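Long-range contacts in NTD biosynthesis operon protein NtdA (Bacillus subtilis subsp. subtilis, PDB 4K2I), which catalyses the reversible, pyridoxal phosphate-dependent transamination of 3-dehydro-glucose 6-phosphate with glutamate to give kanosamine 6-phosphate, a step in antibiotic biosynthesis: residues I133-L138 against K220-A225; A225-G230 against P247-G252; Q273-G278 against N294-N299. All coordinates share one frame; numbering follows the deposited sequence.

The three contacts follow one another along the chain, all within the aminotransferase fold. Interactions 1 and 2 share Ala225, in the passage from strand 220-224 of the mixed sheet to the loop that interaction 2 packs against 247-252; their centres are about 18 Å apart and both touch the same cofactor. Interaction 3 lies about 16 Å from interaction 1 and about 21 Å from interaction 2, centre to centre. It touches interaction 1 through helix 127-137, Ile133 packing on Phe274, Ser275 and Ser295 and Leu136 on Phe274, but not interaction 2. Its cofactor sits in the second subunit, so the set links the sheet core, one active site and the dimer partner's site.

Interaction 1 of 3, residues I133-L138 against K220-A225; sequences IGLLAL and KVIEDA. With PMP (4'-deoxy-4'-aminopyridoxal-5'-phosphate), chain M.
Leu135, Leu138, Lys220 and Ile222 meet through aliphatic atoms, so the interface between 133-138 and 220-225 has no ring face or edge of its own. The flat groups nearby are the Asp224 carboxylate and the pyridine ring of the cofactor, which meet beyond it. Asp224 OD2 lies 2.7 Å from PMP N1, with OD1 farther from the same nitrogen; OD2 is hydrogen-bonded to Thr156 OG1, and OD1 to the backbone N of Cys226, which fixes the carboxylate. An aspartate facing the pyridine nitrogen is a hallmark of fold type I aminotransferases.

Two residues before Asp224, Ile222 points its side chain at the helix. Ile222 and Leu138 carry most of the packing, with the aliphatic part of Lys220 beside them. The isoleucine CG1 is anti to the backbone N (chi1 170°) and the chain runs on extended, which carries CD1 to 3.9 Å from the CA of Gly134, a van der Waals contact with the helix backbone where Gly134 has no side chain. The other branch, CG2, meets Leu135 CD2 at 3.8 Å, the two side chains crossing at about a right angle. Leu138 splits its two methyls between partners: CD1 is 4.0 Å from Ile222 CB, while CD2 comes to 3.5 Å of Lys220 CG. The lysine chain bends at chi2 and chi4, and its NZ gives a 2.8 Å bond to a water that makes a weak 3.4 Å one to Leu138 O, a modest water bridge between the two residues.

Helix 127-137 thus lies on one side of strand 220-224, whose other side, through Val221, packs on helix 207-217. The strand is hydrogen-bonded between neighbours 192-195 and 240-244 of the mixed sheet, and Leu138 also reaches Ile240 of the latter and Leu267 of helix 265-275.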
loop_
_atom_site.group_PDB
_atom_site.type_symbol
_atom_site.label_atom_id
_atom_site.label_comp_id
_atom_site.label_asym_id
_atom_site.label_seq_id
_atom_site.Cartn_x
_atom_site.Cartn_y
_atom_site.Cartn_z
ATOM N N ILE B 133 -0.308 9.065 -9.351
ATOM C CA ILE B 133 0.009 8.385 -10.600
ATOM C C ILE B 133 -0.784 8.958 -11.779
ATOM O O ILE B 133 -0.257 9.102 -12.886
ATOM C CB ILE B 133 -0.259 6.876 -10.444
ATOM C CG1 ILE B 133 0.811 6.271 -9.529
ATOM C CG2 ILE B 133 -0.302 6.167 -11.795
ATOM C CD1 ILE B 133 0.465 4.844 -9.022
ATOM N N GLY B 134 -2.043 9.315 -11.536
ATOM C CA GLY B 134 -2.873 9.907 -12.578
ATOM C C GLY B 134 -2.319 11.216 -13.130
ATOM O O GLY B 134 -2.276 11.419 -14.344
ATOM N N LEU B 135 -1.903 12.109 -12.235
ATOM C CA LEU B 135 -1.292 13.375 -12.636
ATOM C C LEU B 135 -0.037 13.140 -13.478
ATOM O O LEU B 135 0.137 13.747 -14.530
ATOM C CB LEU B 135 -0.952 14.214 -11.404
ATOM C CG LEU B 135 -2.154 14.831 -10.681
ATOM C CD1 LEU B 135 -1.755 15.323 -9.308
ATOM C CD2 LEU B 135 -2.768 15.973 -11.511
ATOM N N LEU B 136 0.818 12.231 -13.023
ATOM C CA LEU B 136 2.046 11.923 -13.734
ATOM C C LEU B 136 1.781 11.287 -15.099
ATOM O O LEU B 136 2.452 11.605 -16.071
ATOM C CB LEU B 136 2.930 11.002 -12.887
ATOM C CG LEU B 136 3.490 11.661 -11.626
ATOM C CD1 LEU B 136 4.038 10.614 -10.679
ATOM C CD2 LEU B 136 4.573 12.718 -11.977
ATOM N N ALA B 137 0.818 10.372 -15.156
ATOM C CA ALA B 137 0.459 9.712 -16.399
ATOM C C ALA B 137 -0.121 10.715 -17.394
ATOM O O ALA B 137 0.052 10.572 -18.597
ATOM C CB ALA B 137 -0.538 8.552 -16.141
ATOM N N LEU B 138 -0.805 11.728 -16.881
ATOM C CA LEU B 138 -1.347 12.787 -17.727
ATOM C C LEU B 138 -0.264 13.775 -18.190
ATOM O O LEU B 138 -0.538 14.677 -18.979
ATOM C CB LEU B 138 -2.470 13.533 -16.995
ATOM C CG LEU B 138 -3.866 12.907 -17.000
ATOM C CD1 LEU B 138 -4.756 13.544 -15.920
ATOM C CD2 LEU B 138 -4.507 13.049 -18.377
ATOM N N LYS B 220 -6.339 19.438 -18.786
ATOM C CA LYS B 220 -6.722 18.068 -18.473
ATOM C C LYS B 220 -7.564 18.040 -17.199
ATOM O O LYS B 220 -7.367 18.861 -16.303
ATOM C CB LYS B 220 -5.466 17.226 -18.266
ATOM C CG LYS B 220 -5.077 16.347 -19.441
ATOM C CD LYS B 220 -4.930 17.104 -20.726
ATOM C CE LYS B 220 -4.303 16.205 -21.792
ATOM N NZ LYS B 220 -2.955 15.712 -21.364
ATOM N N VAL B 221 -8.497 17.096 -17.113
ATOM C CA VAL B 221 -9.342 16.973 -15.930
ATOM C C VAL B 221 -9.160 15.620 -15.224
ATOM O O VAL B 221 -9.419 14.554 -15.791
ATOM C CB VAL B 221 -10.830 17.214 -16.267
ATOM C CG1 VAL B 221 -11.677 17.090 -15.032
ATOM C CG2 VAL B 221 -11.020 18.595 -16.897
ATOM N N ILE B 222 -8.693 15.668 -13.984
ATOM C CA ILE B 222 -8.612 14.465 -13.168
ATOM C C ILE B 222 -9.458 14.708 -11.933
ATOM O O ILE B 222 -9.265 15.694 -11.227
ATOM C CB ILE B 222 -7.155 14.132 -12.801
ATOM C CG1 ILE B 222 -7.101 13.017 -11.759
ATOM C CG2 ILE B 222 -6.415 15.397 -12.312
ATOM C CD1 ILE B 222 -5.716 12.376 -11.606
ATOM N N GLU B 223 -10.436 13.847 -11.693
ATOM C CA GLU B 223 -11.351 14.094 -10.589
ATOM C C GLU B 223 -11.048 13.220 -9.387
ATOM O O GLU B 223 -10.707 12.035 -9.515
ATOM C CB GLU B 223 -12.806 13.923 -11.019
ATOM C CG GLU B 223 -13.132 12.529 -11.479
ATOM C CD GLU B 223 -14.536 12.406 -12.022
ATOM O OE1 GLU B 223 -14.788 11.387 -12.694
ATOM O OE2 GLU B 223 -15.386 13.300 -11.764
ATOM N N ASP B 224 -11.141 13.831 -8.214
ATOM C CA ASP B 224 -10.993 13.106 -6.968
ATOM C C ASP B 224 -12.385 12.655 -6.558
ATOM O O ASP B 224 -13.139 13.414 -5.938
ATOM C CB ASP B 224 -10.361 14.004 -5.892
ATOM C CG ASP B 224 -10.183 13.295 -4.556
ATOM O OD1 ASP B 224 -10.734 12.188 -4.377
ATOM O OD2 ASP B 224 -9.498 13.853 -3.674
ATOM N N ALA B 225 -12.722 11.418 -6.909
ATOM C CA ALA B 225 -14.011 10.833 -6.549
ATOM C C ALA B 225 -13.824 9.808 -5.441
ATOM O O ALA B 225 -14.590 8.847 -5.329
ATOM C CB ALA B 225 -14.643 10.174 -7.768
HETATM N N1 PMP M . -9.404 12.233 -1.459
HETATM C C2 PMP M . -10.430 12.311 -0.545
HETATM C C2A PMP M . -11.502 13.355 -0.760
HETATM C C3 PMP M . -10.430 11.415 0.546
HETATM O O3 PMP M . -11.410 11.425 1.500
HETATM C C4 PMP M . -9.415 10.482 0.694
HETATM C C4A PMP M . -9.447 9.526 1.903
HETATM N N4A PMP M . -10.112 10.086 3.091
HETATM C C5 PMP M . -8.386 10.441 -0.261
HETATM C C6 PMP M . -8.397 11.320 -1.324
HETATM C C5A PMP M . -7.248 9.462 -0.175
HETATM O O4P PMP M . -7.711 8.147 -0.309
HETATM P P PMP M . -6.863 6.931 0.310
HETATM O O1P PMP M . -5.399 7.185 0.047
HETATM O O2P PMP M . -7.354 5.607 -0.283
HETATM O O3P PMP M . -7.041 6.977 1.842
HETATM O O HOH W 1 -1.623 13.361 -21.901
#

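Interaction 2 of 3, residues A225-G230 against P247-G252; sequences ACQGIG and PYKNFG. With PMP (4'-deoxy-4'-aminopyridoxal-5'-phosphate), chain M.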
loop_
_atom_site.group_PDB
_atom_site.type_symbol
_atom_site.label_atom_id
_atom_site.label_comp_id
_atom_site.label_asym_id
_atom_site.label_seq_id
_atom_site.Cartn_x
_atom_site.Cartn_y
_atom_site.Cartn_z
ATOM N N ALA B 225 -12.722 11.418 -6.909
ATOM C CA ALA B 225 -14.011 10.833 -6.549
ATOM C C ALA B 225 -13.824 9.808 -5.441
ATOM O O ALA B 225 -14.590 8.847 -5.329
ATOM C CB ALA B 225 -14.643 10.174 -7.768
ATOM N N CYS B 226 -12.800 10.004 -4.616
ATOM C CA CYS B 226 -12.516 9.040 -3.564
ATOM C C CYS B 226 -13.684 8.819 -2.597
ATOM O O CYS B 226 -13.803 7.743 -2.016
ATOM C CB CYS B 226 -11.211 9.378 -2.845
ATOM S SG CYS B 226 -9.789 9.130 -3.960
ATOM N N GLN B 227 -14.565 9.807 -2.459
ATOM C CA GLN B 227 -15.749 9.642 -1.612
ATOM C C GLN B 227 -17.040 9.472 -2.429
ATOM O O GLN B 227 -18.130 9.504 -1.877
ATOM C CB GLN B 227 -15.906 10.838 -0.660
ATOM C CG GLN B 227 -14.675 11.083 0.213
ATOM C CD GLN B 227 -14.840 12.252 1.164
ATOM O OE1 GLN B 227 -15.801 13.019 1.080
ATOM N NE2 GLN B 227 -13.902 12.388 2.082
ATOM N N GLY B 228 -16.921 9.299 -3.742
ATOM C CA GLY B 228 -18.097 9.342 -4.586
ATOM C C GLY B 228 -18.495 8.078 -5.330
ATOM O O GLY B 228 -19.229 8.168 -6.316
ATOM N N ILE B 229 -18.054 6.904 -4.876
ATOM C CA ILE B 229 -18.464 5.690 -5.578
ATOM C C ILE B 229 -19.987 5.575 -5.606
ATOM O O ILE B 229 -20.657 5.762 -4.586
ATOM C CB ILE B 229 -17.814 4.392 -5.037
ATOM C CG1 ILE B 229 -18.108 3.242 -6.009
ATOM C CG2 ILE B 229 -18.314 4.054 -3.627
ATOM C CD1 ILE B 229 -17.088 2.143 -6.024
ATOM N N GLY B 230 -20.528 5.319 -6.793
ATOM C CA GLY B 230 -21.966 5.175 -6.975
ATOM C C GLY B 230 -22.648 6.350 -7.660
ATOM O O GLY B 230 -23.806 6.241 -8.064
ATOM N N PRO B 247 -11.181 1.433 4.266
ATOM C CA PRO B 247 -12.316 0.854 5.013
ATOM C C PRO B 247 -13.469 1.804 5.391
ATOM O O PRO B 247 -14.558 1.308 5.660
ATOM C CB PRO B 247 -11.653 0.297 6.282
ATOM C CG PRO B 247 -10.242 0.012 5.874
ATOM C CD PRO B 247 -9.886 1.099 4.894
ATOM N N TYR B 248 -13.240 3.118 5.418
ATOM C CA TYR B 248 -14.277 4.089 5.785
ATOM C C TYR B 248 -15.172 4.534 4.619
ATOM O O TYR B 248 -16.150 5.260 4.824
ATOM C CB TYR B 248 -13.653 5.358 6.371
ATOM C CG TYR B 248 -12.920 5.171 7.667
ATOM C CD1 TYR B 248 -13.599 5.220 8.873
ATOM C CD2 TYR B 248 -11.548 4.963 7.691
ATOM C CE1 TYR B 248 -12.943 5.062 10.064
ATOM C CE2 TYR B 248 -10.875 4.796 8.886
ATOM C CZ TYR B 248 -11.583 4.844 10.072
ATOM O OH TYR B 248 -10.935 4.681 11.278
ATOM N N LYS B 249 -14.838 4.134 3.403
ATOM C CA LYS B 249 -15.569 4.636 2.238
ATOM C C LYS B 249 -16.902 3.909 2.048
ATOM O O LYS B 249 -17.134 2.876 2.666
ATOM C CB LYS B 249 -14.692 4.543 0.984
ATOM C CG LYS B 249 -13.416 5.384 1.076
ATOM C CD LYS B 249 -13.774 6.859 1.227
ATOM C CE LYS B 249 -12.554 7.734 1.446
ATOM N NZ LYS B 249 -11.965 7.463 2.796
ATOM N N ASN B 250 -17.778 4.458 1.207
ATOM C CA ASN B 250 -19.051 3.804 0.873
ATOM C C ASN B 250 -18.843 2.345 0.456
ATOM O O ASN B 250 -19.641 1.455 0.782
ATOM C CB ASN B 250 -19.796 4.585 -0.212
ATOM C CG ASN B 250 -20.385 5.888 0.308
ATOM O OD1 ASN B 250 -19.923 6.446 1.313
ATOM N ND2 ASN B 250 -21.414 6.378 -0.371
ATOM N N PHE B 251 -17.741 2.107 -0.244
ATOM C CA PHE B 251 -17.284 0.754 -0.505
ATOM C C PHE B 251 -15.797 0.713 -0.230
ATOM O O PHE B 251 -15.038 1.458 -0.845
ATOM C CB PHE B 251 -17.548 0.349 -1.957
ATOM C CG PHE B 251 -16.708 -0.816 -2.423
ATOM C CD1 PHE B 251 -16.669 -1.997 -1.698
ATOM C CD2 PHE B 251 -15.960 -0.724 -3.586
ATOM C CE1 PHE B 251 -15.899 -3.059 -2.114
ATOM C CE2 PHE B 251 -15.194 -1.782 -4.018
ATOM C CZ PHE B 251 -15.159 -2.956 -3.275
ATOM N N GLY B 252 -15.390 -0.170 0.671
ATOM C CA GLY B 252 -13.994 -0.307 1.044
ATOM C C GLY B 252 -13.551 -1.752 1.201
ATOM O O GLY B 252 -14.378 -2.670 1.287
HETATM N N1 PMP M . -9.404 12.233 -1.459
HETATM C C2 PMP M . -10.430 12.311 -0.545
HETATM C C2A PMP M . -11.502 13.355 -0.760
HETATM C C3 PMP M . -10.430 11.415 0.546
HETATM O O3 PMP M . -11.410 11.425 1.500
HETATM C C4 PMP M . -9.415 10.482 0.694
HETATM C C4A PMP M . -9.447 9.526 1.903
HETATM N N4A PMP M . -10.112 10.086 3.091
HETATM C C5 PMP M . -8.386 10.441 -0.261
HETATM C C6 PMP M . -8.397 11.320 -1.324
HETATM C C5A PMP M . -7.248 9.462 -0.175
HETATM O O4P PMP M . -7.711 8.147 -0.309
HETATM P P PMP M . -6.863 6.931 0.310
HETATM O O1P PMP M . -5.399 7.185 0.047
HETATM O O2P PMP M . -7.354 5.607 -0.283
HETATM O O3P PMP M . -7.041 6.977 1.842
#
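The cofactor site of a fold type I aminotransferase is built here from two loops at strand ends: loop 225-230 follows strand 220-224, and loop 247-252 follows strand 240-244. Lys249 of the second loop, the residue modified by pyridoxal phosphate, runs its chain past Cys226 and Gln227 of the first. Its CD lies 3.4 Å from Cys226 O, and its bends at chi2 (-62°) and chi4 bring NZ to 3.2 Å from PMP N4A. At that separation lysine and cofactor are not covalently joined, which fits the aminated form of the coenzyme, with the lysine released.

Residues Ala225 to Gly228 form a type I turn, closed by the bond from Gly228 N to Ala225 O. From this turn Gln227 extends beyond CG and donates from NE2 to PMP O3, 2.7 Å long and at an N-H...acceptor angle of 144°. Its other amide atom, OE1, accepts from the backbone N of Tyr201, so the amide is held at both ends and its rotation is set. Cys226 CB comes within 3.7 Å of PMP N1, adding a nonpolar touch to the pyridine.

Farther from the cofactor the packing is apolar. Ile229 and Asn250 slide past each other in opposite directions, CG2 of the isoleucine 3.8 Å from CB of the asparagine, whose amide is engaged by His351 and Val349 O. Leu312 of helix 312-329 touches both Ile229 and Phe251. The isoleucine then crosses Phe251 obliquely, and its CD1 stands at the edge of the phenylalanine ring, near the ring plane and 3.9 Å from CD2.

Interaction 3 of 3, residues Q273-G278 against N294-N299; sequences QFSYHG and NSKMDN. With PMP (4'-deoxy-4'-aminopyridoxal-5'-phosphate), chain C.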
loop_
_atom_site.group_PDB
_atom_site.type_symbol
_atom_site.label_atom_id
_atom_site.label_comp_id
_atom_site.label_asym_id
_atom_site.label_seq_id
_atom_site.Cartn_x
_atom_site.Cartn_y
_atom_site.Cartn_z
ATOM N N GLN B 273 2.390 1.686 -16.083
ATOM C CA GLN B 273 3.837 1.811 -15.984
ATOM C C GLN B 273 4.251 2.519 -14.693
ATOM O O GLN B 273 5.164 2.059 -14.009
ATOM C CB GLN B 273 4.419 2.520 -17.218
ATOM C CG GLN B 273 4.211 1.738 -18.517
ATOM C CD GLN B 273 4.412 2.590 -19.750
ATOM O OE1 GLN B 273 4.554 3.805 -19.658
ATOM N NE2 GLN B 273 4.426 1.955 -20.914
ATOM N N PHE B 274 3.592 3.632 -14.365
ATOM C CA PHE B 274 3.878 4.343 -13.119
ATOM C C PHE B 274 3.514 3.509 -11.887
ATOM O O PHE B 274 4.143 3.640 -10.842
ATOM C CB PHE B 274 3.183 5.714 -13.061
ATOM C CG PHE B 274 3.965 6.827 -13.720
ATOM C CD1 PHE B 274 5.125 7.321 -13.136
ATOM C CD2 PHE B 274 3.533 7.380 -14.923
ATOM C CE1 PHE B 274 5.854 8.340 -13.739
ATOM C CE2 PHE B 274 4.246 8.396 -15.529
ATOM C CZ PHE B 274 5.417 8.879 -14.936
ATOM N N SER B 275 2.514 2.642 -12.016
ATOM C CA SER B 275 2.009 1.895 -10.863
ATOM C C SER B 275 2.955 0.757 -10.502
ATOM O O SER B 275 2.882 0.193 -9.414
ATOM C CB SER B 275 0.612 1.321 -11.152
ATOM O OG SER B 275 0.701 0.145 -11.956
ATOM N N TYR B 276 3.829 0.398 -11.431
ATOM C CA TYR B 276 4.724 -0.723 -11.188
ATOM C C TYR B 276 6.128 -0.489 -11.763
ATOM O O TYR B 276 6.486 -1.038 -12.813
ATOM C CB TYR B 276 4.102 -2.029 -11.702
ATOM C CG TYR B 276 4.808 -3.248 -11.174
ATOM C CD1 TYR B 276 4.929 -3.456 -9.806
ATOM C CD2 TYR B 276 5.368 -4.188 -12.037
ATOM C CE1 TYR B 276 5.580 -4.566 -9.308
ATOM C CE2 TYR B 276 6.029 -5.308 -11.545
ATOM C CZ TYR B 276 6.128 -5.487 -10.178
ATOM O OH TYR B 276 6.781 -6.581 -9.668
ATOM N N HIS B 277 6.887 0.377 -11.081
ATOM C CA HIS B 277 8.333 0.536 -11.275
ATOM C C HIS B 277 8.790 1.068 -12.633
ATOM O O HIS B 277 9.978 1.006 -12.942
ATOM C CB HIS B 277 9.058 -0.779 -10.975
ATOM C CG HIS B 277 8.999 -1.172 -9.538
ATOM N ND1 HIS B 277 9.546 -0.398 -8.538
ATOM C CD2 HIS B 277 8.429 -2.237 -8.925
ATOM C CE1 HIS B 277 9.329 -0.979 -7.369
ATOM N NE2 HIS B 277 8.655 -2.097 -7.577
ATOM N N GLY B 278 7.862 1.580 -13.438
ATOM C CA GLY B 278 8.197 2.061 -14.765
ATOM C C GLY B 278 8.447 0.935 -15.754
ATOM O O GLY B 278 9.005 1.156 -16.830
ATOM N N ASN B 294 5.704 1.363 -6.456
ATOM C CA ASN B 294 5.228 0.031 -6.155
ATOM C C ASN B 294 3.835 0.218 -5.605
ATOM O O ASN B 294 3.610 0.116 -4.392
ATOM C CB ASN B 294 6.129 -0.650 -5.131
ATOM C CG ASN B 294 5.771 -2.106 -4.927
ATOM O OD1 ASN B 294 4.942 -2.653 -5.650
ATOM N ND2 ASN B 294 6.394 -2.744 -3.944
ATOM N N SER B 295 2.899 0.515 -6.498
ATOM C CA SER B 295 1.605 1.002 -6.053
ATOM C C SER B 295 0.383 0.346 -6.674
ATOM O O SER B 295 -0.661 0.982 -6.753
ATOM C CB SER B 295 1.515 2.509 -6.241
ATOM O OG SER B 295 2.434 3.158 -5.387
ATOM N N LYS B 296 0.500 -0.913 -7.093
ATOM C CA LYS B 296 -0.682 -1.694 -7.464
ATOM C C LYS B 296 -1.429 -2.150 -6.198
ATOM O O LYS B 296 -0.825 -2.317 -5.142
ATOM C CB LYS B 296 -0.288 -2.926 -8.288
ATOM C CG LYS B 296 0.456 -2.632 -9.590
ATOM C CD LYS B 296 0.844 -3.930 -10.283
ATOM C CE LYS B 296 -0.384 -4.646 -10.846
ATOM N NZ LYS B 296 -0.090 -6.058 -11.229
ATOM N N MET B 297 -2.735 -2.365 -6.309
ATOM C CA MET B 297 -3.501 -3.006 -5.239
ATOM C C MET B 297 -3.024 -4.464 -5.072
ATOM O O MET B 297 -2.556 -5.072 -6.046
ATOM C CB MET B 297 -4.988 -2.958 -5.596
ATOM C CG MET B 297 -5.932 -3.551 -4.560
ATOM S SD MET B 297 -7.638 -3.355 -5.121
ATOM C CE MET B 297 -8.559 -3.987 -3.721
ATOM N N ASP B 298 -3.114 -5.006 -3.852
ATOM C CA ASP B 298 -2.798 -6.422 -3.595
ATOM C C ASP B 298 -3.935 -7.366 -4.006
ATOM O O ASP B 298 -5.118 -7.064 -3.813
ATOM C CB ASP B 298 -2.499 -6.674 -2.108
ATOM C CG ASP B 298 -1.216 -6.005 -1.630
ATOM O OD1 ASP B 298 -0.307 -5.778 -2.452
ATOM O OD2 ASP B 298 -1.113 -5.713 -0.415
ATOM N N ASN B 299 -3.558 -8.515 -4.552
ATOM C CA ASN B 299 -4.478 -9.598 -4.878
ATOM C C ASN B 299 -5.340 -9.991 -3.672
ATOM O O ASN B 299 -6.525 -10.289 -3.814
ATOM C CB ASN B 299 -3.665 -10.805 -5.370
ATOM C CG ASN B 299 -4.536 -11.948 -5.896
ATOM O OD1 ASN B 299 -5.305 -11.774 -6.838
ATOM N ND2 ASN B 299 -4.383 -13.135 -5.304
HETATM N N1 PMP C . 15.225 -3.566 -2.709
HETATM C C2 PMP C . 15.456 -4.884 -3.066
HETATM C C2A PMP C . 16.870 -5.417 -3.138
HETATM C C3 PMP C . 14.367 -5.725 -3.353
HETATM O O3 PMP C . 14.584 -7.031 -3.709
HETATM C C4 PMP C . 13.069 -5.233 -3.280
HETATM C C4A PMP C . 11.885 -6.153 -3.605
HETATM N N4A PMP C . 12.220 -7.156 -4.621
HETATM C C5 PMP C . 12.868 -3.892 -2.920
HETATM C C6 PMP C . 13.955 -3.076 -2.641
HETATM C C5A PMP C . 11.487 -3.297 -2.832
HETATM O O4P PMP C . 10.733 -3.903 -1.812
HETATM P P PMP C . 9.116 -3.908 -1.876
HETATM O O1P PMP C . 8.593 -2.581 -2.359
HETATM O O2P PMP C . 8.573 -4.275 -0.498
HETATM O O3P PMP C . 8.726 -4.947 -2.943
#
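Asn294 lies side by side with both Tyr276 and His277, all three pointing the same way, yet its amide is turned differently against each ring. The amide plane stands 61° from the tyrosine ring and 35° from the imidazole. Toward Tyr276 it is OD1 that comes closest, placed at the ring edge near its plane and 4.2 Å from CE1. Toward His277 it is the CB that touches, 3.8 Å from NE2. The two rings also meet: His277 CD2 lies over one face of Tyr276, 3.6 Å above its plane and offset toward the rim. Lys296 crosses the tyrosine obliquely, its CD 4.0 Å from Tyr276 CB; its NZ is too far from the ring centre for more than a weak cation-pi attraction.

The backbones join at a single bridge between Tyr276 and Asn294. Ser295 N donates to Ser275 O in a nearly straight bond of 2.9 Å, tying the Ser275 backbone to the loop that leads to helix 299-308.

With its CG anti to the backbone N (chi1 -172°), Asn294 sends ND2 to a phosphate oxygen, O1P of a cofactor bound in the second subunit, 2.7 Å away. His277 adds to the same junction through an edge-to-face pair with Phe153 of that subunit. A neutral amide, flanked by the two rings and next to the bridge, and so probably held in place, therefore supplies a hydrogen to the negatively charged phosphate across the dimer interface, while Tyr276 beside it binds substrate; each active site thus depends on residues of both chains.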